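Local coordinates for ESSC (Geobacillus thermodenitrificans, PDB 5FWH), which probably helps build the bacterial type VII secretion apparatus, as the forkhead-associated N-terminal region of an FtsK/SpoIIIE-type ATPase component, at residues A[92-106]-A[174-188]. Sequence-based numbering, arbitrary orientation.
Sequences EQRKYVYYVGQQSEV and DLLAVTSSEEVVSSL
In what is probably a second forkhead-associated-like beta sandwich, strands 94-99 and 175-180 pair antiparallel, R94, Y96 and Y98 forming hydrogen-bonded pairs with S180, V178 and L176. V100 N extends the ladder to D174 O (2.8 Å). Y96 and Y98 rise from the same face toward residues 183-188, which run back over that face. The Y96 ring lies under V184, whose CB sits over one face, 3.9 Å from the ring centroid, in a CH-pi contact. V184 N donates to Y96 OH (3.1 Å); E183, its carboxylate turned nearly into the ring plane (16° apart), brings OE1 a very short 2.4 Å from Y96 OH, too close to be read with confidence. The Y98 ring takes V178 CG2 at its edge (3.9 Å from CE2) and S186 OG, hydrogen-bonded to D115 O, over one face, while L188 CB comes obliquely to CD1 (3.7 Å). A water in the ring plane donates to V184 O and accepts from Y98 OH (2.6 Å). An alanine in place of Y98 would probably open a gap between V178 and L188 and cost that water its hydroxyl partner. Two phenols thus join ring packing to polar ties, fastening segment 183-188 across the strand pair.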
ATOM      1  N   GLU A  92     -10.064  -8.375   4.694  1.00 64.96           N
ATOM      2  CA  GLU A  92     -11.090  -7.374   4.564  1.00 62.35           C
ATOM      3  C   GLU A  92     -10.530  -5.955   4.540  1.00 59.82           C
ATOM      4  O   GLU A  92      -9.642  -5.600   5.295  1.00 58.12           O
ATOM      5  CB  GLU A  92     -12.075  -7.509   5.706  1.00 65.96           C
ATOM      6  CG  GLU A  92     -13.334  -6.643   5.554  1.00 70.62           C
ATOM      7  CD  GLU A  92     -14.317  -6.754   6.736  1.00 75.66           C
ATOM      8  OE1 GLU A  92     -14.165  -7.621   7.628  1.00 80.94           O
ATOM      9  OE2 GLU A  92     -15.259  -5.950   6.779  1.00 79.21           O
ATOM     10  N   GLN A  93     -11.116  -5.134   3.689  1.00 57.26           N
ATOM     11  CA  GLN A  93     -10.642  -3.783   3.455  1.00 58.79           C
ATOM     12  C   GLN A  93     -11.799  -2.908   3.124  1.00 59.13           C
ATOM     13  O   GLN A  93     -12.689  -3.364   2.389  1.00 57.53           O
ATOM     14  CB  GLN A  93      -9.637  -3.805   2.284  1.00 59.55           C
ATOM     15  CG  GLN A  93      -8.238  -4.299   2.685  1.00 58.67           C
ATOM     16  CD  GLN A  93      -7.191  -3.960   1.621  1.00 63.68           C
ATOM     17  OE1 GLN A  93      -7.156  -4.594   0.563  1.00 67.54           O
ATOM     18  NE2 GLN A  93      -6.344  -2.950   1.883  1.00 62.85           N
ATOM     19  N   ARG A  94     -11.777  -1.670   3.662  1.00 60.68           N
ATOM     20  CA  ARG A  94     -12.820  -0.654   3.427  1.00 63.72           C
ATOM     21  C   ARG A  94     -12.384   0.698   2.840  1.00 61.08           C
ATOM     22  O   ARG A  94     -11.214   1.135   2.998  1.00 51.51           O
ATOM     23  CB  ARG A  94     -13.633  -0.409   4.695  1.00 72.10           C
ATOM     24  CG  ARG A  94     -12.844   0.005   5.934  1.00 75.45           C
ATOM     25  CD  ARG A  94     -13.787   0.050   7.148  1.00 83.31           C
ATOM     26  NE  ARG A  94     -14.814  -1.013   7.136  1.00 86.53           N
ATOM     27  CZ  ARG A  94     -14.838  -2.135   7.876  1.00 88.69           C
ATOM     28  NH1 ARG A  94     -13.907  -2.423   8.786  1.00 89.35           N
ATOM     29  NH2 ARG A  94     -15.831  -2.997   7.691  1.00 90.44           N
ATOM     30  N   LYS A  95     -13.387   1.363   2.243  1.00 59.30           N
ATOM     31  CA  LYS A  95     -13.227   2.453   1.298  1.00 60.37           C
ATOM     32  C   LYS A  95     -14.035   3.662   1.735  1.00 58.25           C
ATOM     33  O   LYS A  95     -15.268   3.602   1.880  1.00 60.14           O
ATOM     34  CB  LYS A  95     -13.647   1.994  -0.108  1.00 67.99           C
ATOM     35  CG  LYS A  95     -13.007   2.823  -1.221  1.00 73.99           C
ATOM     36  CD  LYS A  95     -13.198   2.262  -2.621  1.00 77.72           C
ATOM     37  CE  LYS A  95     -14.564   2.615  -3.167  1.00 81.45           C
ATOM     38  NZ  LYS A  95     -14.768   4.081  -3.332  1.00 83.35           N
ATOM     39  N   TYR A  96     -13.327   4.765   1.945  1.00 49.12           N
ATOM     40  CA  TYR A  96     -13.889   5.999   2.385  1.00 46.89           C
ATOM     41  C   TYR A  96     -13.704   6.954   1.254  1.00 46.01           C
ATOM     42  O   TYR A  96     -12.659   6.926   0.640  1.00 42.86           O
ATOM     43  CB  TYR A  96     -13.047   6.531   3.531  1.00 49.34           C
ATOM     44  CG  TYR A  96     -13.046   5.698   4.733  1.00 51.21           C
ATOM     45  CD1 TYR A  96     -12.172   4.658   4.856  1.00 51.74           C
ATOM     46  CD2 TYR A  96     -13.953   5.962   5.768  1.00 55.29           C
ATOM     47  CE1 TYR A  96     -12.198   3.866   5.958  1.00 55.90           C
ATOM     48  CE2 TYR A  96     -13.975   5.187   6.880  1.00 58.78           C
ATOM     49  CZ  TYR A  96     -13.099   4.142   6.969  1.00 57.82           C
ATOM     50  OH  TYR A  96     -13.117   3.369   8.080  1.00 61.44           O
ATOM     51  N   VAL A  97     -14.629   7.856   1.038  1.00 46.63           N
ATOM     52  CA  VAL A  97     -14.432   8.874   0.011  1.00 46.88           C
ATOM     53  C   VAL A  97     -14.692  10.179   0.658  1.00 45.55           C
ATOM     54  O   VAL A  97     -15.673  10.348   1.306  1.00 48.92           O
ATOM     55  CB  VAL A  97     -15.321   8.693  -1.236  1.00 49.35           C
ATOM     56  CG1 VAL A  97     -15.029   9.779  -2.277  1.00 49.29           C
ATOM     57  CG2 VAL A  97     -15.057   7.321  -1.827  1.00 50.47           C
ATOM     58  N   TYR A  98     -13.746  11.086   0.519  1.00 44.88           N
ATOM     59  CA  TYR A  98     -13.855  12.418   1.071  1.00 45.04           C
ATOM     60  C   TYR A  98     -13.969  13.457  -0.007  1.00 47.96           C
ATOM     61  O   TYR A  98     -13.249  13.393  -1.034  1.00 47.07           O
ATOM     62  CB  TYR A  98     -12.614  12.747   1.930  1.00 43.54           C
ATOM     63  CG  TYR A  98     -12.430  11.703   3.040  1.00 43.91           C
ATOM     64  CD1 TYR A  98     -13.293  11.655   4.168  1.00 46.30           C
ATOM     65  CD2 TYR A  98     -11.466  10.729   2.920  1.00 43.47           C
ATOM     66  CE1 TYR A  98     -13.130  10.689   5.159  1.00 46.15           C
ATOM     67  CE2 TYR A  98     -11.288   9.781   3.916  1.00 46.06           C
ATOM     68  CZ  TYR A  98     -12.150   9.758   5.010  1.00 46.91           C
ATOM     69  OH  TYR A  98     -11.897   8.777   5.936  1.00 51.99           O
ATOM     70  N   TYR A  99     -14.791  14.452   0.287  1.00 48.97           N
ATOM     71  CA  TYR A  99     -14.937  15.650  -0.530  1.00 52.39           C
ATOM     72  C   TYR A  99     -13.934  16.692  -0.039  1.00 52.28           C
ATOM     73  O   TYR A  99     -13.952  17.067   1.119  1.00 54.36           O
ATOM     74  CB  TYR A  99     -16.398  16.161  -0.492  1.00 53.91           C
ATOM     75  CG  TYR A  99     -16.553  17.449  -1.208  1.00 54.78           C
ATOM     76  CD1 TYR A  99     -16.499  17.474  -2.576  1.00 56.87           C
ATOM     77  CD2 TYR A  99     -16.679  18.645  -0.526  1.00 56.26           C
ATOM     78  CE1 TYR A  99     -16.576  18.665  -3.284  1.00 58.50           C
ATOM     79  CE2 TYR A  99     -16.769  19.858  -1.218  1.00 59.05           C
ATOM     80  CZ  TYR A  99     -16.730  19.853  -2.600  1.00 58.64           C
ATOM     81  OH  TYR A  99     -16.819  21.006  -3.327  1.00 62.62           O
ATOM     82  N   VAL A 100     -13.033  17.121  -0.926  1.00 52.14           N
ATOM     83  CA  VAL A 100     -11.959  18.018  -0.565  1.00 52.48           C
ATOM     84  C   VAL A 100     -11.887  19.213  -1.527  1.00 53.87           C
ATOM     85  O   VAL A 100     -10.865  19.869  -1.607  1.00 54.40           O
ATOM     86  CB  VAL A 100     -10.591  17.294  -0.499  1.00 51.85           C
ATOM     87  CG1 VAL A 100     -10.570  16.252   0.614  1.00 50.43           C
ATOM     88  CG2 VAL A 100     -10.233  16.647  -1.841  1.00 52.55           C
ATOM     89  N   GLY A 101     -12.986  19.486  -2.230  1.00 53.95           N
ATOM     90  CA  GLY A 101     -13.130  20.656  -3.074  1.00 57.36           C
ATOM     91  C   GLY A 101     -12.964  22.021  -2.399  1.00 61.32           C
ATOM     92  O   GLY A 101     -12.665  23.013  -3.063  1.00 62.60           O
ATOM     93  N   GLN A 102     -13.142  22.081  -1.095  1.00 62.20           N
ATOM     94  CA  GLN A 102     -12.869  23.306  -0.369  1.00 67.41           C
ATOM     95  C   GLN A 102     -11.584  23.244   0.416  1.00 65.96           C
ATOM     96  O   GLN A 102     -11.441  24.016   1.324  1.00 66.95           O
ATOM     97  CB  GLN A 102     -14.009  23.599   0.609  1.00 70.10           C
ATOM     98  CG  GLN A 102     -15.378  23.452   0.006  1.00 74.78           C
ATOM     99  CD  GLN A 102     -15.890  24.737  -0.577  1.00 77.46           C
ATOM    100  OE1 GLN A 102     -16.922  25.248  -0.140  1.00 85.19           O
ATOM    101  NE2 GLN A 102     -15.180  25.271  -1.564  1.00 79.02           N
ATOM    102  N   GLN A 103     -10.669  22.339   0.084  1.00 66.77           N
ATOM    103  CA  GLN A 103      -9.367  22.251   0.743  1.00 66.70           C
ATOM    104  C   GLN A 103      -8.269  22.605  -0.250  1.00 64.41           C
ATOM    105  O   GLN A 103      -8.328  22.212  -1.401  1.00 65.80           O
ATOM    106  CB  GLN A 103      -9.084  20.817   1.174  1.00 66.13           C
ATOM    107  CG  GLN A 103     -10.111  20.151   2.078  1.00 67.21           C
ATOM    108  CD  GLN A 103      -9.929  20.439   3.555  1.00 66.82           C
ATOM    109  OE1 GLN A 103     -10.871  20.842   4.232  1.00 69.90           O
ATOM    110  NE2 GLN A 103      -8.730  20.225   4.065  1.00 66.88           N
ATOM    111  N   SER A 104      -7.251  23.313   0.205  1.00 54.61           N
ATOM    112  CA  SER A 104      -6.004  23.459  -0.562  1.00 55.32           C
ATOM    113  C   SER A 104      -4.835  22.593  -0.012  1.00 51.89           C
ATOM    114  O   SER A 104      -3.749  22.574  -0.603  1.00 47.93           O
ATOM    115  CB  SER A 104      -5.611  24.914  -0.573  1.00 59.25           C
ATOM    116  OG  SER A 104      -5.538  25.364   0.771  1.00 64.74           O
ATOM    117  N   GLU A 105      -5.056  21.894   1.117  1.00 51.16           N
ATOM    118  CA  GLU A 105      -3.989  21.088   1.755  1.00 55.35           C
ATOM    119  C   GLU A 105      -4.588  19.937   2.545  1.00 50.17           C
ATOM    120  O   GLU A 105      -5.596  20.127   3.200  1.00 50.05           O
ATOM    121  CB  GLU A 105      -3.160  21.977   2.678  1.00 61.52           C
ATOM    122  CG  GLU A 105      -2.155  21.266   3.572  1.00 67.40           C
ATOM    123  CD  GLU A 105      -0.771  21.158   2.957  1.00 74.42           C
ATOM    124  OE1 GLU A 105      -0.019  22.176   2.942  1.00 79.74           O
ATOM    125  OE2 GLU A 105      -0.410  20.055   2.485  1.00 79.87           O
ATOM    126  N   VAL A 106      -4.013  18.729   2.409  1.00 49.55           N
ATOM    127  CA  VAL A 106      -4.395  17.519   3.195  1.00 44.31           C
ATOM    128  C   VAL A 106      -3.105  16.931   3.795  1.00 46.05           C
ATOM    129  O   VAL A 106      -2.177  16.569   3.049  1.00 48.09           O
ATOM    130  CB  VAL A 106      -5.156  16.484   2.339  1.00 42.16           C
ATOM    131  CG1 VAL A 106      -5.554  15.255   3.146  1.00 40.56           C
ATOM    132  CG2 VAL A 106      -6.425  17.085   1.826  1.00 44.60           C
ATOM    133  N   ASP A 174     -11.860  16.892  -6.834  1.00 53.33           N
ATOM    134  CA  ASP A 174     -12.527  17.235  -5.566  1.00 56.33           C
ATOM    135  C   ASP A 174     -12.820  16.018  -4.636  1.00 52.65           C
ATOM    136  O   ASP A 174     -13.362  16.210  -3.558  1.00 49.65           O
ATOM    137  CB  ASP A 174     -13.795  18.108  -5.834  1.00 60.10           C
ATOM    138  CG  ASP A 174     -14.688  17.586  -6.999  1.00 66.41           C
ATOM    139  OD1 ASP A 174     -14.869  16.356  -7.118  1.00 67.72           O
ATOM    140  OD2 ASP A 174     -15.213  18.415  -7.797  1.00 66.35           O
ATOM    141  N   LEU A 175     -12.432  14.797  -5.039  1.00 49.82           N
ATOM    142  CA  LEU A 175     -12.785  13.567  -4.331  1.00 49.19           C
ATOM    143  C   LEU A 175     -11.612  12.605  -4.165  1.00 46.51           C
ATOM    144  O   LEU A 175     -11.052  12.088  -5.140  1.00 47.37           O
ATOM    145  CB  LEU A 175     -13.918  12.822  -5.039  1.00 53.72           C
ATOM    146  CG  LEU A 175     -15.295  13.517  -4.868  1.00 58.44           C
ATOM    147  CD1 LEU A 175     -15.951  13.780  -6.200  1.00 63.55           C
ATOM    148  CD2 LEU A 175     -16.259  12.731  -3.989  1.00 57.27           C
ATOM    149  N   LEU A 176     -11.348  12.274  -2.903  1.00 43.04           N
ATOM    150  CA  LEU A 176     -10.193  11.478  -2.518  1.00 40.79           C
ATOM    151  C   LEU A 176     -10.644  10.192  -1.855  1.00 39.59           C
ATOM    152  O   LEU A 176     -11.339  10.250  -0.834  1.00 40.37           O
ATOM    153  CB  LEU A 176      -9.331  12.298  -1.574  1.00 39.20           C
ATOM    154  CG  LEU A 176      -8.178  11.539  -0.961  1.00 38.86           C
ATOM    155  CD1 LEU A 176      -7.202  11.166  -2.070  1.00 40.12           C
ATOM    156  CD2 LEU A 176      -7.572  12.396   0.124  1.00 37.69           C
ATOM    157  N   ALA A 177     -10.292   9.056  -2.457  1.00 38.94           N
ATOM    158  CA  ALA A 177     -10.679   7.780  -1.930  1.00 40.10           C
ATOM    159  C   ALA A 177      -9.495   7.184  -1.257  1.00 38.08           C
ATOM    160  O   ALA A 177      -8.358   7.249  -1.764  1.00 38.43           O
ATOM    161  CB  ALA A 177     -11.219   6.855  -2.983  1.00 42.64           C
ATOM    162  N   VAL A 178      -9.750   6.710  -0.064  1.00 35.40           N
ATOM    163  CA  VAL A 178      -8.767   6.061   0.776  1.00 36.82           C
ATOM    164  C   VAL A 178      -9.147   4.635   1.098  1.00 37.73           C
ATOM    165  O   VAL A 178     -10.240   4.446   1.566  1.00 42.29           O
ATOM    166  CB  VAL A 178      -8.656   6.828   2.095  1.00 36.94           C
ATOM    167  CG1 VAL A 178      -7.608   6.159   3.004  1.00 35.47           C
ATOM    168  CG2 VAL A 178      -8.355   8.268   1.758  1.00 37.58           C
ATOM    169  N   THR A 179      -8.305   3.629   0.830  1.00 37.81           N
ATOM    170  CA  THR A 179      -8.685   2.242   1.158  1.00 43.05           C
ATOM    171  C   THR A 179      -7.679   1.740   2.150  1.00 42.32           C
ATOM    172  O   THR A 179      -6.505   2.054   2.032  1.00 41.17           O
ATOM    173  CB  THR A 179      -8.765   1.344  -0.072  1.00 45.48           C
ATOM    174  OG1 THR A 179      -9.692   1.967  -0.949  1.00 50.62           O
ATOM    175  CG2 THR A 179      -9.284  -0.050   0.279  1.00 48.99           C
ATOM    176  N   SER A 180      -8.166   0.975   3.112  1.00 40.83           N
ATOM    177  CA  SER A 180      -7.409   0.659   4.292  1.00 42.46           C
ATOM    178  C   SER A 180      -7.967  -0.583   4.906  1.00 46.48           C
ATOM    179  O   SER A 180      -9.162  -0.784   4.927  1.00 47.64           O
ATOM    180  CB  SER A 180      -7.584   1.745   5.329  1.00 42.56           C
ATOM    181  OG  SER A 180      -6.792   1.483   6.454  1.00 42.61           O
ATOM    182  N   SER A 181      -7.091  -1.362   5.501  1.00 50.89           N
ATOM    183  CA  SER A 181      -7.508  -2.472   6.338  1.00 55.94           C
ATOM    184  C   SER A 181      -7.985  -2.045   7.710  1.00 58.20           C
ATOM    185  O   SER A 181      -8.546  -2.857   8.375  1.00 59.57           O
ATOM    186  CB  SER A 181      -6.422  -3.569   6.433  1.00 56.68           C
ATOM    187  OG  SER A 181      -5.122  -3.073   6.132  1.00 60.58           O
ATOM    188  N   GLU A 182      -7.800  -0.800   8.132  1.00 58.83           N
ATOM    189  CA  GLU A 182      -8.388  -0.335   9.398  1.00 63.76           C
ATOM    190  C   GLU A 182      -9.355   0.775   9.084  1.00 63.61           C
ATOM    191  O   GLU A 182      -9.265   1.360   7.994  1.00 57.09           O
ATOM    192  CB  GLU A 182      -7.330   0.233  10.315  1.00 69.19           C
ATOM    193  CG  GLU A 182      -5.966  -0.404  10.180  1.00 74.34           C
ATOM    194  CD  GLU A 182      -5.014  -0.022  11.309  1.00 80.85           C
ATOM    195  OE1 GLU A 182      -5.348   0.876  12.123  1.00 83.60           O
ATOM    196  OE2 GLU A 182      -3.915  -0.632  11.390  1.00 87.88           O
ATOM    197  N   GLU A 183     -10.252   1.087  10.031  1.00 63.18           N
ATOM    198  CA  GLU A 183     -11.033   2.317   9.949  1.00 63.61           C
ATOM    199  C   GLU A 183     -10.049   3.543   9.899  1.00 60.98           C
ATOM    200  O   GLU A 183      -8.993   3.615  10.595  1.00 62.48           O
ATOM    201  CB  GLU A 183     -12.103   2.470  11.073  1.00 69.94           C
ATOM    202  CG  GLU A 183     -13.409   1.659  10.915  1.00 74.23           C
ATOM    203  CD  GLU A 183     -14.690   2.507  10.753  1.00 79.53           C
ATOM    204  OE1 GLU A 183     -14.848   3.233   9.740  1.00 82.80           O
ATOM    205  OE2 GLU A 183     -15.576   2.456  11.635  1.00 79.48           O
ATOM    206  N   VAL A 184     -10.368   4.462   9.005  1.00 53.98           N
ATOM    207  CA  VAL A 184      -9.580   5.642   8.813  1.00 52.55           C
ATOM    208  C   VAL A 184     -10.168   6.712   9.716  1.00 52.34           C
ATOM    209  O   VAL A 184     -11.370   6.841   9.801  1.00 51.98           O
ATOM    210  CB  VAL A 184      -9.708   6.089   7.363  1.00 51.57           C
ATOM    211  CG1 VAL A 184      -9.033   7.415   7.152  1.00 49.87           C
ATOM    212  CG2 VAL A 184      -9.059   5.030   6.489  1.00 53.46           C
ATOM    213  N   VAL A 185      -9.301   7.496  10.331  1.00 51.60           N
ATOM    214  CA  VAL A 185      -9.698   8.604  11.162  1.00 52.12           C
ATOM    215  C   VAL A 185      -9.377   9.866  10.429  1.00 50.81           C
ATOM    216  O   VAL A 185      -8.220  10.084  10.031  1.00 48.39           O
ATOM    217  CB  VAL A 185      -8.942   8.573  12.484  1.00 55.11           C
ATOM    218  CG1 VAL A 185      -9.417   9.718  13.405  1.00 55.93           C
ATOM    219  CG2 VAL A 185      -9.153   7.210  13.141  1.00 57.79           C
ATOM    220  N   SER A 186     -10.430  10.658  10.205  1.00 49.77           N
ATOM    221  CA  SER A 186     -10.344  11.838   9.380  1.00 51.10           C
ATOM    222  C   SER A 186     -11.185  12.985   9.881  1.00 50.61           C
ATOM    223  O   SER A 186     -12.312  12.812  10.269  1.00 54.65           O
ATOM    224  CB  SER A 186     -10.767  11.527   7.911  1.00 49.49           C
ATOM    225  OG  SER A 186     -10.274  12.581   7.053  1.00 48.40           O
ATOM    226  N   SER A 187     -10.659  14.186   9.761  1.00 54.71           N
ATOM    227  CA  SER A 187     -11.477  15.387   9.947  1.00 56.19           C
ATOM    228  C   SER A 187     -12.081  15.875   8.641  1.00 55.70           C
ATOM    229  O   SER A 187     -12.636  16.937   8.624  1.00 59.63           O
ATOM    230  CB  SER A 187     -10.615  16.473  10.563  1.00 56.75           C
ATOM    231  OG  SER A 187      -9.599  16.804   9.675  1.00 58.30           O
ATOM    232  N   LEU A 188     -11.965  15.126   7.545  1.00 54.49           N
ATOM    233  CA  LEU A 188     -12.476  15.577   6.239  1.00 54.80           C
ATOM    234  C   LEU A 188     -13.963  15.276   6.101  1.00 53.25           C
ATOM    235  O   LEU A 188     -14.480  14.461   6.823  1.00 58.08           O
ATOM    236  CB  LEU A 188     -11.719  14.908   5.091  1.00 51.18           C
ATOM    237  CG  LEU A 188     -10.230  15.310   4.978  1.00 49.87           C
ATOM    238  CD1 LEU A 188      -9.459  14.332   4.123  1.00 49.73           C
ATOM    239  CD2 LEU A 188     -10.058  16.710   4.443  1.00 48.39           C
TER
HETATM  240  O   HOH W   1      -5.592  -0.873   0.634  1.00 40.41           O
HETATM  241  O   HOH W   2     -13.032   8.814   8.253  1.00 61.87           O